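Local coordinates for PILD processed protein (Shewanella oneidensis, PDB 4D40) that is a type IV pilin, a subunit that is processed by the prepilin peptidase PilD and probably assembles into the cell-surface pilus fibre used in adhesion, at residues 17-22 with 32-37; 7-12 with 70-75. All coordinates share one frame; numbering follows the deposited sequence.

Contact 1. Residues 17-22 with 32-37; sequences AQALER and ASQSLA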
loop_
_atom_site.group_PDB
_atom_site.type_symbol
_atom_site.label_atom_id
_atom_site.label_comp_id
_atom_site.label_asym_id
_atom_site.label_seq_id
_atom_site.Cartn_x
_atom_site.Cartn_y
_atom_site.Cartn_z
ATOM N N ALA A 17 -0.818 6.439 -1.105
ATOM C CA ALA A 17 -0.097 7.147 -0.049
ATOM C C ALA A 17 -0.084 8.647 -0.329
ATOM O O ALA A 17 -0.123 9.461 0.600
ATOM C CB ALA A 17 1.337 6.623 0.075
ATOM N N GLN A 18 -0.021 9.005 -1.607
ATOM C CA GLN A 18 0.020 10.415 -2.002
ATOM C C GLN A 18 -1.313 11.096 -1.697
ATOM O O GLN A 18 -1.362 12.257 -1.278
ATOM C CB GLN A 18 0.376 10.547 -3.489
ATOM C CG GLN A 18 1.818 10.137 -3.781
ATOM C CD GLN A 18 2.133 10.028 -5.248
ATOM O OE1 GLN A 18 1.252 10.131 -6.102
ATOM N NE2 GLN A 18 3.414 9.838 -5.561
ATOM N N ALA A 19 -2.400 10.363 -1.888
ATOM C CA ALA A 19 -3.716 10.885 -1.557
ATOM C C ALA A 19 -3.861 11.055 -0.041
ATOM O O ALA A 19 -4.459 12.027 0.426
ATOM C CB ALA A 19 -4.797 9.969 -2.098
ATOM N N LEU A 20 -3.314 10.113 0.719
ATOM C CA LEU A 20 -3.360 10.194 2.175
ATOM C C LEU A 20 -2.608 11.423 2.682
ATOM O O LEU A 20 -3.050 12.050 3.640
ATOM C CB LEU A 20 -2.792 8.921 2.802
ATOM C CG LEU A 20 -3.671 7.675 2.626
ATOM C CD1 LEU A 20 -2.881 6.421 2.948
ATOM C CD2 LEU A 20 -4.924 7.760 3.499
ATOM N N GLU A 21 -1.496 11.779 2.039
ATOM C CA GLU A 21 -0.735 12.964 2.453
ATOM C C GLU A 21 -1.500 14.256 2.165
ATOM O O GLU A 21 -1.335 15.246 2.870
ATOM C CB GLU A 21 0.628 13.033 1.757
ATOM C CG GLU A 21 1.788 12.256 2.378
ATOM C CD GLU A 21 1.768 12.175 3.896
ATOM O OE1 GLU A 21 1.877 13.213 4.587
ATOM O OE2 GLU A 21 1.671 11.050 4.401
ATOM N N ARG A 22 -2.327 14.255 1.122
ATOM C CA ARG A 22 -3.130 15.431 0.815
ATOM C C ARG A 22 -4.183 15.618 1.897
ATOM O O ARG A 22 -4.462 16.740 2.322
ATOM C CB ARG A 22 -3.779 15.309 -0.565
ATOM C CG ARG A 22 -2.823 15.577 -1.708
ATOM C CD ARG A 22 -3.562 15.790 -3.024
ATOM N NE ARG A 22 -4.155 14.548 -3.512
ATOM C CZ ARG A 22 -3.491 13.610 -4.181
ATOM N NH1 ARG A 22 -2.198 13.755 -4.448
ATOM N NH2 ARG A 22 -4.121 12.515 -4.578
ATOM N N ALA A 32 -9.951 8.119 8.737
ATOM C CA ALA A 32 -10.411 6.892 9.373
ATOM C C ALA A 32 -10.429 5.725 8.390
ATOM O O ALA A 32 -10.274 4.570 8.791
ATOM C CB ALA A 32 -11.789 7.094 9.964
ATOM N N SER A 33 -10.634 6.030 7.110
ATOM C CA SER A 33 -10.714 5.003 6.070
ATOM C C SER A 33 -10.293 5.532 4.706
ATOM O O SER A 33 -10.210 6.737 4.498
ATOM C CB SER A 33 -12.139 4.449 5.974
ATOM O OG SER A 33 -13.058 5.454 5.576
ATOM N N GLN A 34 -10.038 4.612 3.780
ATOM C CA GLN A 34 -9.703 4.958 2.405
ATOM C C GLN A 34 -10.272 3.871 1.509
ATOM O O GLN A 34 -10.067 2.685 1.770
ATOM C CB GLN A 34 -8.190 5.086 2.202
ATOM C CG GLN A 34 -7.785 5.539 0.794
ATOM C CD GLN A 34 -6.273 5.645 0.609
ATOM O OE1 GLN A 34 -5.508 4.888 1.211
ATOM N NE2 GLN A 34 -5.838 6.589 -0.228
ATOM N N SER A 35 -10.999 4.272 0.471
ATOM C CA SER A 35 -11.555 3.321 -0.481
ATOM C C SER A 35 -10.468 2.851 -1.439
ATOM O O SER A 35 -9.806 3.661 -2.092
ATOM C CB SER A 35 -12.715 3.951 -1.253
ATOM O OG SER A 35 -13.330 3.002 -2.104
ATOM N N LEU A 36 -10.283 1.538 -1.512
ATOM C CA LEU A 36 -9.254 0.953 -2.357
ATOM C C LEU A 36 -9.879 -0.108 -3.239
ATOM O O LEU A 36 -10.820 -0.783 -2.829
ATOM C CB LEU A 36 -8.134 0.349 -1.515
ATOM C CG LEU A 36 -7.387 1.313 -0.592
ATOM C CD1 LEU A 36 -6.536 0.530 0.389
ATOM C CD2 LEU A 36 -6.536 2.264 -1.410
ATOM N N ALA A 37 -9.353 -0.241 -4.451
ATOM C CA ALA A 37 -9.890 -1.186 -5.428
ATOM C C ALA A 37 -9.039 -2.440 -5.502
ATOM O O ALA A 37 -7.858 -2.370 -5.827
ATOM C CB ALA A 37 -9.970 -0.534 -6.790
#

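Contact 2. Residues 7-12 with 70-75; sequences FDAQQY and GTLSLD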
loop_
_atom_site.group_PDB
_atom_site.type_symbol
_atom_site.label_atom_id
_atom_site.label_comp_id
_atom_site.label_asym_id
_atom_site.label_seq_id
_atom_site.Cartn_x
_atom_site.Cartn_y
_atom_site.Cartn_z
ATOM N N PHE A 7 4.571 -4.802 -9.515
ATOM C CA PHE A 7 4.960 -3.406 -9.669
ATOM C C PHE A 7 3.721 -2.527 -9.851
ATOM O O PHE A 7 3.687 -1.390 -9.369
ATOM C CB PHE A 7 5.931 -3.242 -10.840
ATOM C CG PHE A 7 7.289 -3.873 -10.612
ATOM C CD1 PHE A 7 7.878 -3.881 -9.352
ATOM C CD2 PHE A 7 7.979 -4.450 -11.662
ATOM C CE1 PHE A 7 9.117 -4.458 -9.149
ATOM C CE2 PHE A 7 9.224 -5.031 -11.465
ATOM C CZ PHE A 7 9.794 -5.030 -10.208
ATOM N N ASP A 8 2.703 -3.055 -10.531
ATOM C CA ASP A 8 1.410 -2.375 -10.631
ATOM C C ASP A 8 0.824 -2.115 -9.248
ATOM O O ASP A 8 0.310 -1.033 -8.968
ATOM C CB ASP A 8 0.409 -3.199 -11.445
ATOM C CG ASP A 8 0.693 -3.176 -12.933
ATOM O OD1 ASP A 8 1.451 -2.296 -13.400
ATOM O OD2 ASP A 8 0.140 -4.046 -13.636
ATOM N N ALA A 9 0.881 -3.127 -8.391
ATOM C CA ALA A 9 0.377 -2.998 -7.028
ATOM C C ALA A 9 1.167 -1.950 -6.256
ATOM O O ALA A 9 0.596 -1.145 -5.516
ATOM C CB ALA A 9 0.433 -4.345 -6.317
ATOM N N GLN A 10 2.483 -1.956 -6.441
ATOM C CA GLN A 10 3.344 -0.971 -5.800
ATOM C C GLN A 10 2.959 0.438 -6.229
ATOM O O GLN A 10 2.872 1.343 -5.400
ATOM C CB GLN A 10 4.813 -1.243 -6.129
ATOM C CG GLN A 10 5.383 -2.434 -5.382
ATOM C CD GLN A 10 6.773 -2.828 -5.832
ATOM O OE1 GLN A 10 7.507 -2.034 -6.429
ATOM N NE2 GLN A 10 7.148 -4.070 -5.546
ATOM N N GLN A 11 2.717 0.616 -7.522
ATOM C CA GLN A 11 2.356 1.927 -8.048
ATOM C C GLN A 11 1.056 2.415 -7.433
ATOM O O GLN A 11 0.889 3.605 -7.190
ATOM C CB GLN A 11 2.231 1.878 -9.567
ATOM C CG GLN A 11 3.559 1.780 -10.288
ATOM C CD GLN A 11 3.392 1.662 -11.792
ATOM O OE1 GLN A 11 2.926 0.642 -12.298
ATOM N NE2 GLN A 11 3.763 2.713 -12.511
ATOM N N TYR A 12 0.147 1.485 -7.158
ATOM C CA TYR A 12 -1.155 1.841 -6.612
ATOM C C TYR A 12 -1.036 2.191 -5.140
ATOM O O TYR A 12 -1.738 3.079 -4.658
ATOM C CB TYR A 12 -2.148 0.699 -6.807
ATOM C CG TYR A 12 -3.548 1.014 -6.339
ATOM C CD1 TYR A 12 -4.254 2.073 -6.874
ATOM C CD2 TYR A 12 -4.172 0.234 -5.373
ATOM C CE1 TYR A 12 -5.535 2.363 -6.458
ATOM C CE2 TYR A 12 -5.457 0.516 -4.954
ATOM C CZ TYR A 12 -6.134 1.582 -5.501
ATOM O OH TYR A 12 -7.416 1.870 -5.095
ATOM N N GLY A 70 5.568 -11.715 -1.784
ATOM C CA GLY A 70 4.430 -11.864 -0.899
ATOM C C GLY A 70 3.690 -10.565 -0.670
ATOM O O GLY A 70 3.450 -9.790 -1.599
ATOM N N THR A 71 3.338 -10.315 0.583
ATOM C CA THR A 71 2.613 -9.103 0.931
ATOM C C THR A 71 3.523 -7.890 0.900
ATOM O O THR A 71 4.614 -7.898 1.478
ATOM C CB THR A 71 1.970 -9.223 2.319
ATOM O OG1 THR A 71 1.019 -10.294 2.301
ATOM C CG2 THR A 71 1.263 -7.921 2.707
ATOM N N LEU A 72 3.050 -6.847 0.227
ATOM C CA LEU A 72 3.774 -5.592 0.107
ATOM C C LEU A 72 3.150 -4.578 1.040
ATOM O O LEU A 72 1.933 -4.519 1.156
ATOM C CB LEU A 72 3.718 -5.069 -1.323
ATOM C CG LEU A 72 3.994 -6.084 -2.422
ATOM C CD1 LEU A 72 3.540 -5.515 -3.754
ATOM C CD2 LEU A 72 5.459 -6.460 -2.460
ATOM N N SER A 73 3.964 -3.776 1.712
ATOM C CA SER A 73 3.398 -2.705 2.513
ATOM C C SER A 73 4.196 -1.424 2.384
ATOM O O SER A 73 5.371 -1.433 2.017
ATOM C CB SER A 73 3.305 -3.104 3.984
ATOM O OG SER A 73 4.582 -3.195 4.574
ATOM N N LEU A 74 3.510 -0.335 2.703
ATOM C CA LEU A 74 4.037 1.021 2.618
ATOM C C LEU A 74 3.414 1.825 3.754
ATOM O O LEU A 74 2.191 1.855 3.873
ATOM C CB LEU A 74 3.701 1.631 1.259
ATOM C CG LEU A 74 4.008 3.113 1.042
ATOM C CD1 LEU A 74 5.463 3.381 1.326
ATOM C CD2 LEU A 74 3.654 3.523 -0.383
ATOM N N ASP A 75 4.233 2.465 4.591
ATOM C CA ASP A 75 3.698 3.236 5.720
ATOM C C ASP A 75 3.849 4.747 5.537
ATOM O O ASP A 75 4.318 5.229 4.501
ATOM C CB ASP A 75 4.343 2.795 7.050
ATOM C CG ASP A 75 5.801 3.216 7.199
ATOM O OD1 ASP A 75 6.320 4.004 6.387
ATOM O OD2 ASP A 75 6.426 2.752 8.176
#

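Contact 1. Residues 17-22 with 32-37
The carboxamide of Gln34 lies against the end of Leu20. Its OE1 is 3.5 Å from Leu20 CD1 and 3.7 Å from Leu20 CD2, so the oxygen meets both methyl branches. Its NE2 is 3.7 Å from Leu20 CG and 4.0 Å from Ala19 CB, and therefore sits toward the Ala19 side. No hydrogen bond joins the two segments; the atoms that meet here do so by van der Waals packing.

Gln34 reaches across from the loop with CG trans to the main-chain nitrogen (chi1 -176°), and the chain stays extended beyond it, projecting straight out to the helix. This puts the amide at the helix surface although the nearest CA atoms, those of Leu20 and Gln34, are 8.2 Å apart. The amide is fixed from one end: NE2 is hydrogen-bonded to Ser16 O, one residue before segment 17-22 on the same helix.

Around this pair, Tyr46 of strand 42-48 and Leu57 of strand 55-61 touch both Leu20 and Gln34. Phe55, Tyr30 and Pro31 also touch Leu20. The contact thus lies where helix 2-27, the helix-to-sheet loop and the sheet of the pilin globular domain come together.

Gln34 OE1 is buried by this contact and has no polar partner in the model. That probably costs some energy, which the NE2 to Ser16 O bond and the packing on Leu20 would partly repay.

Contact 2. Residues 7-12 with 70-75
Apolar packing carries this contact, and one methyl of Leu72 does the touching. Leu72 CD1 lies 3.9 Å from Gln10 CG, the aliphatic part of that side chain, and 4.2 Å from Ala9 CB. The Leu72 and Gln10 side chains meet at about a right angle. The CB bond of Leu72 already points toward the helix, and chi1 (-46°) with chi2 near trans (165°) carries CD1 outward to it. Arg6 and Leu13, also on helix 2-27, touch Leu72 as well.

This is the helix-on-sheet packing of the type IV pilin fold. Helix 2-27 lies against an antiparallel sheet, and all three touching residues are buried. Within that sheet, Leu72 pairs through its backbone with Ala59 of strand 55-61.

Of the touching side chains, Gln10 carries the polar group, and its bonds go outside the two segments. No hydrogen bond crosses between them. The Gln10 chain runs extended past CG, and its amide is held at both ends by the C-terminal tail: NE2 bonds to Cys86 O and OE1 to Ser88 N. Cys86 is itself disulfide-bonded to Cys69, the residue just before segment 70-75.

From the N terminus, helix 2-27 supplies the first segment of each contact: 7-12 for contact 2, then 17-22 for contact 1. The chain leaves the helix and turns back, and contact 1 closes a short loop at 32-37. Strands 42-48 and 55-61 follow before contact 2 closes a much longer loop at 70-75. Contact 1 therefore lies wholly within the span of contact 2, and the two do not cross. Their centres are 14 Å apart, yet they touch: Tyr12 OH is probably hydrogen-bonded to Ala37 N at 2.9 Å, and Ala17 CB packs on Leu74 CD2. Together they tie the helix to the following loop and to strand 72-75.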